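Local coordinates for lipase (PDB 5MAL), which hydrolyses triacylglycerols and other carboxylic esters, preferring medium-length acyl chains, and also acts as a phospholipase and long-chain acyl-CoA thioesterase, at residues Y4-D9 / S33-W38; V75-G80 / V136-Y141; A118-V123 / A172-R177; D125-R130 / H181-G186. All blocks are in the same frame, centred on the assembly; numbering follows the deposited sequence.

All four contacts belong to one alpha/beta unit built on a five-stranded parallel sheet. Interactions 1 and 2 are buried and involve neighbouring strands, 3-8 and 74-78; two bonds tie them together, Y4 OH to S76 OG and Y141 OH to D9 OD2. Interaction 1 is ring and proline packing of a helix on a strand, whereas interaction 2 is a backbone ladder inside the sheet. Interactions 3 and 4 both use helix 98-130 and lie farther from the chain's centre, where the contacts across the segments become charged: interaction 3 is partly buried, interaction 4 a surface contact, and D121 joins them through H181. Strand 184-186 ties interaction 4 back to strand 135-139.

Interaction 1. Residues Y4-D9 / S33-W38; sequences YVALGD and SYPALW
Y4 and A6 of the strand meet P35 and W38 of the facing helix. The closest carbon pair is A6 CB to P35 CB at 3.4 Å, tighter than usual van der Waals contact, which marks the place where helix and strand press together. The Y4 phenol crosses the proline ring obliquely, its OH lying 3.2 Å from P35 CB. On the same residue, P35 O sits near the plane of the Y4 ring, at its edge, 3.6 Å from CE2. Farther along, Y4 CD2 comes within 3.6 Å of W38 CE3; the two six-membered rings meet obliquely, their planes 61° apart. With CG of Y4 anti to the backbone N (chi1 171°), the ring reaches from the strand to the helix. Outside this shell, Y4 OH is hydrogen-bonded to S76 OG on the next strand, and W38 NE1 to T234 O. Y34 presents one ring face to P35 CD; its OH is hydrogen-bonded to S12 OG and to a water 2.9 Å from it, which donates to L7 O. S33 is the N-cap: its OG accepts from A36 N. Replacing Y4 with an alanine would probably leave S76 OG without this mate and open a gap between the strand and P35 and W38 of the helix. The segments run nearly antiparallel, as expected of the helix in a beta-alpha-beta crossover, here between strands 3-8 and 46-49. Across this face direct contacts are apolar, while the buried hydroxyls are satisfied by partners beyond it or by water.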
loop_
_atom_site.group_PDB
_atom_site.type_symbol
_atom_site.label_atom_id
_atom_site.label_comp_id
_atom_site.label_asym_id
_atom_site.label_seq_id
_atom_site.Cartn_x
_atom_site.Cartn_y
_atom_site.Cartn_z
ATOM N N TYR A 4 15.093 -10.666 -2.208
ATOM C CA TYR A 4 13.822 -9.977 -2.275
ATOM C C TYR A 4 13.912 -8.745 -1.395
ATOM O O TYR A 4 14.168 -8.853 -0.196
ATOM C CB TYR A 4 12.711 -10.927 -1.813
ATOM C CG TYR A 4 11.341 -10.314 -1.610
ATOM C CD1 TYR A 4 10.897 -9.244 -2.386
ATOM C CD2 TYR A 4 10.476 -10.820 -0.630
ATOM C CE1 TYR A 4 9.612 -8.706 -2.203
ATOM C CE2 TYR A 4 9.217 -10.271 -0.432
ATOM C CZ TYR A 4 8.791 -9.224 -1.222
ATOM O OH TYR A 4 7.543 -8.683 -1.037
ATOM N N VAL A 5 13.747 -7.569 -1.987
ATOM C CA VAL A 5 13.609 -6.372 -1.164
ATOM C C VAL A 5 12.169 -5.902 -1.187
ATOM O O VAL A 5 11.600 -5.665 -2.255
ATOM C CB VAL A 5 14.492 -5.228 -1.627
ATOM C CG1 VAL A 5 14.295 -4.023 -0.704
ATOM C CG2 VAL A 5 15.972 -5.668 -1.651
ATOM N N ALA A 6 11.588 -5.761 -0.004
ATOM C CA ALA A 6 10.216 -5.289 0.100
ATOM C C ALA A 6 10.198 -3.883 0.675
ATOM O O ALA A 6 10.488 -3.666 1.847
ATOM C CB ALA A 6 9.398 -6.228 0.948
ATOM N N LEU A 7 9.849 -2.939 -0.188
ATOM C CA LEU A 7 9.812 -1.518 0.127
ATOM C C LEU A 7 8.408 -1.047 0.377
ATOM O O LEU A 7 7.443 -1.725 0.037
ATOM C CB LEU A 7 10.351 -0.694 -1.043
ATOM C CG LEU A 7 11.668 -1.131 -1.651
ATOM C CD1 LEU A 7 11.784 -0.398 -2.959
ATOM C CD2 LEU A 7 12.784 -0.771 -0.684
ATOM N N GLY A 8 8.297 0.158 0.911
ATOM C CA GLY A 8 7.020 0.825 0.891
ATOM C C GLY A 8 6.526 1.312 2.223
ATOM O O GLY A 8 7.314 1.517 3.158
ATOM N N ASP A 9 5.207 1.502 2.294
ATOM C CA ASP A 9 4.579 2.092 3.462
ATOM C C ASP A 9 3.881 1.020 4.266
ATOM O O ASP A 9 4.277 -0.131 4.227
ATOM C CB ASP A 9 3.605 3.193 3.068
ATOM C CG ASP A 9 2.587 2.744 2.039
ATOM O OD1 ASP A 9 2.300 1.528 1.939
ATOM O OD2 ASP A 9 2.059 3.626 1.339
ATOM N N SER A 33 2.369 -9.702 6.969
ATOM C CA SER A 33 2.340 -8.817 5.803
ATOM C C SER A 33 2.582 -9.606 4.524
ATOM O O SER A 33 3.193 -10.680 4.565
ATOM C CB SER A 33 3.414 -7.745 5.931
ATOM O OG SER A 33 4.691 -8.357 5.860
ATOM N N TYR A 34 2.157 -9.090 3.371
ATOM C CA TYR A 34 2.341 -9.928 2.186
ATOM C C TYR A 34 3.838 -10.174 1.895
ATOM O O TYR A 34 4.187 -11.263 1.479
ATOM C CB TYR A 34 1.618 -9.352 0.953
ATOM C CG TYR A 34 2.219 -8.098 0.394
ATOM C CD1 TYR A 34 3.253 -8.160 -0.543
ATOM C CD2 TYR A 34 1.735 -6.852 0.766
ATOM C CE1 TYR A 34 3.809 -7.013 -1.051
ATOM C CE2 TYR A 34 2.278 -5.695 0.253
ATOM C CZ TYR A 34 3.321 -5.788 -0.653
ATOM O OH TYR A 34 3.889 -4.664 -1.178
ATOM N N PRO A 35 4.739 -9.190 2.156
ATOM C CA PRO A 35 6.122 -9.578 1.869
ATOM C C PRO A 35 6.646 -10.665 2.786
ATOM O O PRO A 35 7.342 -11.556 2.320
ATOM C CB PRO A 35 6.904 -8.276 2.096
ATOM C CG PRO A 35 5.909 -7.204 1.830
ATOM C CD PRO A 35 4.662 -7.749 2.473
ATOM N N ALA A 36 6.317 -10.596 4.068
ATOM C CA ALA A 36 6.782 -11.615 4.998
ATOM C C ALA A 36 6.169 -12.974 4.652
ATOM O O ALA A 36 6.841 -14.002 4.710
ATOM C CB ALA A 36 6.450 -11.225 6.417
ATOM N N LEU A 37 4.892 -12.981 4.285
ATOM C CA LEU A 37 4.250 -14.220 3.860
ATOM C C LEU A 37 4.895 -14.786 2.597
ATOM O O LEU A 37 5.068 -16.005 2.453
ATOM C CB LEU A 37 2.761 -14.000 3.618
ATOM C CG LEU A 37 1.918 -13.677 4.852
ATOM C CD1 LEU A 37 0.488 -13.407 4.418
ATOM C CD2 LEU A 37 1.965 -14.814 5.861
ATOM N N TRP A 38 5.226 -13.902 1.666
ATOM C CA TRP A 38 5.887 -14.335 0.456
ATOM C C TRP A 38 7.237 -14.956 0.800
ATOM O O TRP A 38 7.556 -16.044 0.345
ATOM C CB TRP A 38 6.068 -13.167 -0.511
ATOM C CG TRP A 38 6.402 -13.604 -1.895
ATOM C CD1 TRP A 38 5.529 -13.804 -2.934
ATOM C CD2 TRP A 38 7.702 -13.881 -2.408
ATOM N NE1 TRP A 38 6.215 -14.192 -4.057
ATOM C CE2 TRP A 38 7.550 -14.254 -3.759
ATOM C CE3 TRP A 38 8.985 -13.864 -1.853
ATOM C CZ2 TRP A 38 8.632 -14.590 -4.566
ATOM C CZ3 TRP A 38 10.064 -14.212 -2.665
ATOM C CH2 TRP A 38 9.874 -14.569 -4.001
HETATM O O HOH W 1 6.737 -4.382 -0.512
#

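Interaction 2. Residues V75-G80 / V136-Y141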
loop_
_atom_site.group_PDB
_atom_site.type_symbol
_atom_site.label_atom_id
_atom_site.label_comp_id
_atom_site.label_asym_id
_atom_site.label_seq_id
_atom_site.Cartn_x
_atom_site.Cartn_y
_atom_site.Cartn_z
ATOM N N VAL A 75 11.758 -6.925 -6.258
ATOM C CA VAL A 75 11.428 -5.764 -5.461
ATOM C C VAL A 75 9.914 -5.610 -5.455
ATOM O O VAL A 75 9.275 -5.669 -6.505
ATOM C CB VAL A 75 12.071 -4.471 -6.011
ATOM C CG1 VAL A 75 11.620 -3.265 -5.202
ATOM C CG2 VAL A 75 13.582 -4.585 -6.012
ATOM N N SER A 76 9.337 -5.435 -4.276
ATOM C CA SER A 76 7.925 -5.081 -4.203
ATOM C C SER A 76 7.781 -3.724 -3.540
ATOM O O SER A 76 8.621 -3.319 -2.737
ATOM C CB SER A 76 7.111 -6.128 -3.437
ATOM O OG SER A 76 7.591 -6.288 -2.116
ATOM N N ILE A 77 6.698 -3.022 -3.844
ATOM C CA ILE A 77 6.488 -1.744 -3.190
ATOM C C ILE A 77 5.037 -1.304 -3.256
ATOM O O ILE A 77 4.358 -1.540 -4.252
ATOM C CB ILE A 77 7.397 -0.658 -3.814
ATOM C CG1 ILE A 77 7.322 0.642 -3.005
ATOM C CG2 ILE A 77 7.056 -0.451 -5.301
ATOM C CD1 ILE A 77 8.421 1.640 -3.365
ATOM N N THR A 78 4.558 -0.741 -2.152
ATOM C CA THR A 78 3.390 0.131 -2.153
ATOM C C THR A 78 3.911 1.455 -1.617
ATOM O O THR A 78 4.522 1.492 -0.570
ATOM C CB THR A 78 2.210 -0.383 -1.274
ATOM O OG1 THR A 78 2.649 -0.532 0.076
ATOM C CG2 THR A 78 1.683 -1.719 -1.771
ATOM N N ILE A 79 3.751 2.535 -2.369
ATOM C CA ILE A 79 4.161 3.842 -1.859
ATOM C C ILE A 79 3.401 4.910 -2.600
ATOM O O ILE A 79 3.014 4.719 -3.753
ATOM C CB ILE A 79 5.681 4.095 -2.009
ATOM C CG1 ILE A 79 6.142 5.215 -1.067
ATOM C CG2 ILE A 79 6.040 4.418 -3.449
ATOM C CD1 ILE A 79 6.084 4.851 0.415
ATOM N N GLY A 80 3.147 6.021 -1.918
ATOM C CA GLY A 80 2.443 7.126 -2.539
ATOM C C GLY A 80 1.228 7.572 -1.761
ATOM O O GLY A 80 0.830 8.732 -1.840
ATOM N N VAL A 136 10.284 -6.289 -10.707
ATOM C CA VAL A 136 9.736 -5.297 -9.800
ATOM C C VAL A 136 8.227 -5.335 -9.835
ATOM O O VAL A 136 7.620 -5.279 -10.903
ATOM C CB VAL A 136 10.248 -3.892 -10.149
ATOM C CG1 VAL A 136 9.730 -2.873 -9.178
ATOM C CG2 VAL A 136 11.768 -3.876 -10.121
ATOM N N VAL A 137 7.621 -5.469 -8.661
ATOM C CA VAL A 137 6.173 -5.506 -8.583
ATOM C C VAL A 137 5.691 -4.328 -7.761
ATOM O O VAL A 137 5.950 -4.247 -6.552
ATOM C CB VAL A 137 5.657 -6.797 -7.936
ATOM C CG1 VAL A 137 4.133 -6.874 -8.091
ATOM C CG2 VAL A 137 6.332 -8.010 -8.539
ATOM N N VAL A 138 4.993 -3.414 -8.413
ATOM C CA VAL A 138 4.342 -2.327 -7.695
ATOM C C VAL A 138 2.920 -2.761 -7.394
ATOM O O VAL A 138 2.190 -3.175 -8.289
ATOM C CB VAL A 138 4.321 -1.032 -8.499
ATOM C CG1 VAL A 138 3.662 0.061 -7.667
ATOM C CG2 VAL A 138 5.730 -0.638 -8.893
ATOM N N LEU A 139 2.533 -2.714 -6.131
ATOM C CA LEU A 139 1.191 -3.110 -5.779
ATOM C C LEU A 139 0.393 -1.857 -5.479
ATOM O O LEU A 139 0.919 -0.890 -4.924
ATOM C CB LEU A 139 1.202 -4.056 -4.594
ATOM C CG LEU A 139 1.760 -5.449 -4.902
ATOM C CD1 LEU A 139 3.268 -5.541 -4.708
ATOM C CD2 LEU A 139 1.056 -6.471 -4.030
ATOM N N GLY A 140 -0.867 -1.857 -5.880
ATOM C CA GLY A 140 -1.718 -0.709 -5.639
ATOM C C GLY A 140 -2.353 -0.732 -4.255
ATOM O O GLY A 140 -1.946 -1.497 -3.371
ATOM N N TYR A 141 -3.341 0.133 -4.069
ATOM C CA TYR A 141 -4.121 0.175 -2.843
ATOM C C TYR A 141 -5.518 -0.297 -3.170
ATOM O O TYR A 141 -5.964 -0.186 -4.306
ATOM C CB TYR A 141 -4.158 1.588 -2.257
ATOM C CG TYR A 141 -2.806 2.147 -1.912
ATOM C CD1 TYR A 141 -2.255 1.951 -0.659
ATOM C CD2 TYR A 141 -2.073 2.870 -2.853
ATOM C CE1 TYR A 141 -1.002 2.461 -0.336
ATOM C CE2 TYR A 141 -0.826 3.387 -2.545
ATOM C CZ TYR A 141 -0.296 3.190 -1.289
ATOM O OH TYR A 141 0.940 3.692 -0.960
HETATM O O HOH W 2 2.050 1.690 -4.847
#
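V75 and I77 are stitched to the neighbouring strand by three backbone hydrogen bonds, the tight part of this contact. V137 N donates to V75 O at 2.7 Å, and V137 O in turn accepts from I77 N at 3.1 Å, in a more bent bond of 141°. L139 N closes the ladder on I77 O at 2.9 Å. On the sheet face of V75 and I77, the side chains of I77 and V138 lie alongside each other, CG2 to CG2 at 3.8 Å. I77 CG2 gets there by standing between its own backbone N and carbonyl carbon. Strands 74-78 and 135-139 are parallel neighbours in the central sheet of the SGNH-hydrolase fold, joined by a helical crossover that includes helix 98-130. Beyond I77 the direct ladder ends and the chains separate. Water 2 fills the interval, accepting from I79 N and donating to L139 O, the latter at 2.8 Å. T78 still reaches across with CG2, 3.3 Å from L139 O, while its OG1 is bonded to S12 and D9. At this looser end, Y141 brings its OH to 3.2 Å from I79 C; that hydroxyl is hydrogen-bonded to D9 OD2 and G81 N, and the Y141 side chain is about 7 Å from those of the nucleophile S10 and of H216.

Interaction 3. Residues A118-V123 / A172-R177; sequences AQLDQV and AVTAKR
R177 leans across to L120 and D121 of the other helix, changing from apolar to charged contact along its length. Its CB is 4.1 Å from L120 CD1, and CG packs against the same methyl at 3.9 Å and also lies against L120 CB. Bends at chi2 and chi3 then fold the chain so that CD passes 3.4 Å from D121 OD1. NE and CZ pass that oxygen at about the limit of contact. At the tip, NH1 donates to D121 OD1 at 3.0 Å with an angle of 159°, a salt bridge. The oxygen offers its syn lone pair and lies at the guanidinium edge, close to its plane, although the carboxylate and guanidinium planes stand almost perpendicular (86°). NH1 also forms a salt bridge with D180 OD2. The two carboxylates would be expected to offset the arginine's charge, while D121 OD1 is shared between two donors, NH1 and H181 NE2. Beneath this polar rim, L120 CD1 reaches T174 OG1 at 3.7 Å and V173 CG1 at 4.2 Å; the threonine hydroxyl is bonded to I170 O. With segment axes 10.2 Å apart, this is ordinary helix-helix packing, leucine inside and ion pair at the margin, joining helices 98-130 and 159-180 on one side of the parallel sheet, as in a three-layer alpha/beta/alpha fold.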
loop_
_atom_site.group_PDB
_atom_site.type_symbol
_atom_site.label_atom_id
_atom_site.label_comp_id
_atom_site.label_asym_id
_atom_site.label_seq_id
_atom_site.Cartn_x
_atom_site.Cartn_y
_atom_site.Cartn_z
ATOM N N ALA A 118 5.702 12.270 -10.315
ATOM C CA ALA A 118 7.129 12.561 -10.397
ATOM C C ALA A 118 7.872 11.995 -9.204
ATOM O O ALA A 118 9.059 11.677 -9.302
ATOM C CB ALA A 118 7.378 14.057 -10.500
ATOM N N GLN A 119 7.181 11.884 -8.075
ATOM C CA GLN A 119 7.806 11.350 -6.884
ATOM C C GLN A 119 7.933 9.851 -7.013
ATOM O O GLN A 119 8.888 9.265 -6.526
ATOM C CB GLN A 119 7.009 11.708 -5.647
ATOM C CG GLN A 119 6.916 13.192 -5.426
ATOM C CD GLN A 119 6.186 13.488 -4.165
ATOM O OE1 GLN A 119 5.038 13.070 -3.997
ATOM N NE2 GLN A 119 6.837 14.197 -3.252
ATOM N N LEU A 120 6.964 9.227 -7.675
ATOM C CA LEU A 120 7.093 7.802 -7.964
ATOM C C LEU A 120 8.298 7.568 -8.870
ATOM O O LEU A 120 9.092 6.644 -8.640
ATOM C CB LEU A 120 5.822 7.253 -8.606
ATOM C CG LEU A 120 4.586 7.262 -7.712
ATOM C CD1 LEU A 120 3.401 6.753 -8.505
ATOM C CD2 LEU A 120 4.835 6.407 -6.475
ATOM N N ASP A 121 8.439 8.413 -9.891
ATOM C CA ASP A 121 9.587 8.322 -10.781
ATOM C C ASP A 121 10.893 8.388 -10.005
ATOM O O ASP A 121 11.838 7.668 -10.320
ATOM C CB ASP A 121 9.550 9.427 -11.837
ATOM C CG ASP A 121 8.605 9.119 -12.964
ATOM O OD1 ASP A 121 8.318 7.922 -13.199
ATOM O OD2 ASP A 121 8.161 10.071 -13.636
ATOM N N GLN A 122 10.946 9.249 -8.991
ATOM C CA GLN A 122 12.130 9.358 -8.151
ATOM C C GLN A 122 12.508 8.009 -7.575
ATOM O O GLN A 122 13.666 7.588 -7.640
ATOM C CB GLN A 122 11.906 10.359 -7.021
ATOM C CG GLN A 122 11.994 11.796 -7.459
ATOM C CD GLN A 122 11.903 12.740 -6.291
ATOM O OE1 GLN A 122 10.910 12.747 -5.554
ATOM N NE2 GLN A 122 12.950 13.527 -6.089
ATOM N N VAL A 123 11.514 7.327 -7.015
ATOM C CA VAL A 123 11.761 6.025 -6.437
ATOM C C VAL A 123 12.061 5.020 -7.539
ATOM O O VAL A 123 13.000 4.227 -7.425
ATOM C CB VAL A 123 10.561 5.539 -5.606
ATOM C CG1 VAL A 123 10.817 4.122 -5.097
ATOM C CG2 VAL A 123 10.306 6.488 -4.448
ATOM N N ALA A 172 -4.492 4.248 -10.884
ATOM C CA ALA A 172 -4.298 4.630 -12.281
ATOM C C ALA A 172 -2.945 5.292 -12.463
ATOM O O ALA A 172 -2.194 4.918 -13.352
ATOM C CB ALA A 172 -5.413 5.561 -12.753
ATOM N N VAL A 173 -2.629 6.271 -11.620
ATOM C CA VAL A 173 -1.350 6.969 -11.712
ATOM C C VAL A 173 -0.196 5.986 -11.554
ATOM O O VAL A 173 0.785 6.009 -12.298
ATOM C CB VAL A 173 -1.235 8.072 -10.652
ATOM C CG1 VAL A 173 0.188 8.588 -10.567
ATOM C CG2 VAL A 173 -2.188 9.219 -10.979
ATOM N N THR A 174 -0.345 5.086 -10.597
ATOM C CA THR A 174 0.728 4.170 -10.259
ATOM C C THR A 174 0.894 3.068 -11.291
ATOM O O THR A 174 2.022 2.681 -11.607
ATOM C CB THR A 174 0.486 3.557 -8.872
ATOM O OG1 THR A 174 0.382 4.616 -7.926
ATOM C CG2 THR A 174 1.651 2.689 -8.472
ATOM N N ALA A 175 -0.209 2.555 -11.827
ATOM C CA ALA A 175 -0.086 1.523 -12.844
ATOM C C ALA A 175 0.655 2.085 -14.053
ATOM O O ALA A 175 1.534 1.432 -14.607
ATOM C CB ALA A 175 -1.442 0.988 -13.247
ATOM N N LYS A 176 0.324 3.306 -14.446
ATOM C CA LYS A 176 1.012 3.900 -15.600
ATOM C C LYS A 176 2.478 4.252 -15.309
ATOM O O LYS A 176 3.321 4.049 -16.179
ATOM C CB LYS A 176 0.239 5.116 -16.120
ATOM C CG LYS A 176 -1.241 4.810 -16.270
ATOM C CD LYS A 176 -1.990 5.767 -17.201
ATOM C CE LYS A 176 -1.464 7.189 -17.141
ATOM N NZ LYS A 176 -2.496 8.127 -17.680
ATOM N N ARG A 177 2.790 4.747 -14.110
ATOM C CA ARG A 177 4.191 4.978 -13.739
ATOM C C ARG A 177 4.971 3.673 -13.710
ATOM O O ARG A 177 6.088 3.601 -14.215
ATOM C CB ARG A 177 4.323 5.654 -12.367
ATOM C CG ARG A 177 4.016 7.152 -12.285
ATOM C CD ARG A 177 4.929 8.009 -13.159
ATOM N NE ARG A 177 4.413 8.037 -14.516
ATOM C CZ ARG A 177 5.149 7.871 -15.606
ATOM N NH1 ARG A 177 6.463 7.681 -15.516
ATOM N NH2 ARG A 177 4.557 7.902 -16.788
#

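Interaction 4. Residues D125-R130 / H181-G186; sequences DAIDSR and HGFAFG
D128 and H181 each hold CG anti to the carbonyl carbon (chi1 -78° and -65°), which swings the carboxylate from the helix and the imidazole from the opposing turn until they meet. H181 ND1 donates to D128 OD2 at 2.6 Å with an angle of 166°. The oxygen lies close to the imidazole plane, whereas the nitrogen approaches on the syn side but tilted out of the carboxylate plane. D125 OD1 comes up to the same ring edge, 3.0 Å from CE1. One helical turn earlier, D121 OD1 is hydrogen-bonded to NE2, so both ring nitrogens face carboxylates; this surrounding would probably favour a doubly protonated, positive histidine. G182, with positive phi, is the C-prime residue of a Schellman motif that ends helix 159-180, F183 N bonding to A178 O; this turn places H181 and F183 close together against helix 98-130 just before strand 184-186 enters the sheet. Under H181, the F183 ring offers one face to H181 CB, which stands 3.6 Å above its plane, over the centre. An alanine in place of D128 would probably leave ND1 without its acceptor and the imidazole freer to turn. The other oxygen of that carboxylate, D128 OD1, is 3.3 Å from F183 CZ, approaching obliquely. F183 CZ also packs on I127 CG2 at 3.8 Å, and Y124 sets its ring edge-to-face with both H181 and F183. Deeper in, I127 and F183 both touch V136 of strand 135-139.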
loop_
_atom_site.group_PDB
_atom_site.type_symbol
_atom_site.label_atom_id
_atom_site.label_comp_id
_atom_site.label_asym_id
_atom_site.label_seq_id
_atom_site.Cartn_x
_atom_site.Cartn_y
_atom_site.Cartn_z
ATOM N N ASP A 125 13.151 5.350 -10.561
ATOM C CA ASP A 125 14.463 5.589 -11.167
ATOM C C ASP A 125 15.564 4.964 -10.323
ATOM O O ASP A 125 16.542 4.412 -10.845
ATOM C CB ASP A 125 14.755 7.085 -11.304
ATOM C CG ASP A 125 14.038 7.726 -12.458
ATOM O OD1 ASP A 125 13.533 7.012 -13.350
ATOM O OD2 ASP A 125 13.998 8.970 -12.476
ATOM N N ALA A 126 15.426 5.096 -9.010
ATOM C CA ALA A 126 16.416 4.533 -8.108
ATOM C C ALA A 126 16.425 3.015 -8.255
ATOM O O ALA A 126 17.478 2.393 -8.362
ATOM C CB ALA A 126 16.136 4.946 -6.697
ATOM N N ILE A 127 15.241 2.417 -8.294
ATOM C CA ILE A 127 15.152 0.973 -8.496
ATOM C C ILE A 127 15.734 0.568 -9.851
ATOM O O ILE A 127 16.463 -0.429 -9.955
ATOM C CB ILE A 127 13.696 0.493 -8.372
ATOM C CG1 ILE A 127 13.239 0.634 -6.923
ATOM C CG2 ILE A 127 13.577 -0.948 -8.821
ATOM C CD1 ILE A 127 11.731 0.611 -6.737
ATOM N N ASP A 128 15.412 1.340 -10.886
ATOM C CA ASP A 128 15.964 1.110 -12.224
ATOM C C ASP A 128 17.473 0.996 -12.205
ATOM O O ASP A 128 18.059 0.099 -12.812
ATOM C CB ASP A 128 15.591 2.248 -13.173
ATOM C CG ASP A 128 14.167 2.166 -13.676
ATOM O OD1 ASP A 128 13.601 1.057 -13.723
ATOM O OD2 ASP A 128 13.624 3.231 -14.044
ATOM N N SER A 129 18.086 1.938 -11.503
ATOM C CA SER A 129 19.536 2.071 -11.476
ATOM C C SER A 129 20.185 0.989 -10.625
ATOM O O SER A 129 21.134 0.336 -11.057
ATOM C CB SER A 129 19.930 3.453 -10.951
ATOM O OG SER A 129 21.331 3.542 -10.757
ATOM N N ARG A 130 19.670 0.799 -9.419
ATOM C CA ARG A 130 20.324 -0.102 -8.476
ATOM C C ARG A 130 20.090 -1.575 -8.743
ATOM O O ARG A 130 20.969 -2.406 -8.503
ATOM C CB ARG A 130 19.869 0.228 -7.056
ATOM C CG ARG A 130 20.124 1.679 -6.687
ATOM C CD ARG A 130 20.251 1.853 -5.202
ATOM N NE ARG A 130 19.953 3.224 -4.799
ATOM C CZ ARG A 130 20.032 3.664 -3.550
ATOM N NH1 ARG A 130 20.406 2.842 -2.573
ATOM N NH2 ARG A 130 19.740 4.927 -3.280
ATOM N N HIS A 181 8.238 2.276 -16.252
ATOM C CA HIS A 181 9.573 1.793 -15.909
ATOM C C HIS A 181 9.717 0.295 -16.150
ATOM O O HIS A 181 10.711 -0.316 -15.759
ATOM C CB HIS A 181 9.898 2.103 -14.454
ATOM C CG HIS A 181 9.995 3.560 -14.159
ATOM N ND1 HIS A 181 11.192 4.174 -13.862
ATOM C CD2 HIS A 181 9.048 4.529 -14.102
ATOM C CE1 HIS A 181 10.979 5.458 -13.639
ATOM N NE2 HIS A 181 9.687 5.699 -13.772
ATOM N N GLY A 182 8.719 -0.294 -16.802
ATOM C CA GLY A 182 8.738 -1.708 -17.101
ATOM C C GLY A 182 8.502 -2.558 -15.871
ATOM O O GLY A 182 8.850 -3.742 -15.852
ATOM N N PHE A 183 7.911 -1.955 -14.840
ATOM C CA PHE A 183 7.557 -2.714 -13.636
ATOM C C PHE A 183 6.179 -3.316 -13.791
ATOM O O PHE A 183 5.338 -2.763 -14.502
ATOM C CB PHE A 183 7.557 -1.844 -12.385
ATOM C CG PHE A 183 8.855 -1.125 -12.115
ATOM C CD1 PHE A 183 10.051 -1.562 -12.661
ATOM C CD2 PHE A 183 8.868 -0.032 -11.265
ATOM C CE1 PHE A 183 11.238 -0.891 -12.382
ATOM C CE2 PHE A 183 10.037 0.644 -10.991
ATOM C CZ PHE A 183 11.234 0.206 -11.548
ATOM N N ALA A 184 5.952 -4.445 -13.131
ATOM C CA ALA A 184 4.619 -5.009 -13.048
ATOM C C ALA A 184 3.811 -4.181 -12.071
ATOM O O ALA A 184 4.364 -3.645 -11.108
ATOM C CB ALA A 184 4.658 -6.451 -12.601
ATOM N N PHE A 185 2.520 -4.052 -12.345
ATOM C CA PHE A 185 1.575 -3.475 -11.390
ATOM C C PHE A 185 0.612 -4.548 -10.929
ATOM O O PHE A 185 0.043 -5.291 -11.742
ATOM C CB PHE A 185 0.800 -2.313 -11.999
ATOM C CG PHE A 185 -0.167 -1.685 -11.053
ATOM C CD1 PHE A 185 0.279 -0.831 -10.062
ATOM C CD2 PHE A 185 -1.525 -1.976 -11.127
ATOM C CE1 PHE A 185 -0.618 -0.253 -9.166
ATOM C CE2 PHE A 185 -2.417 -1.400 -10.242
ATOM C CZ PHE A 185 -1.952 -0.532 -9.262
ATOM N N GLY A 186 0.432 -4.637 -9.620
ATOM C CA GLY A 186 -0.486 -5.591 -9.042
ATOM C C GLY A 186 -1.698 -4.842 -8.525
ATOM O O GLY A 186 -1.625 -4.085 -7.547
#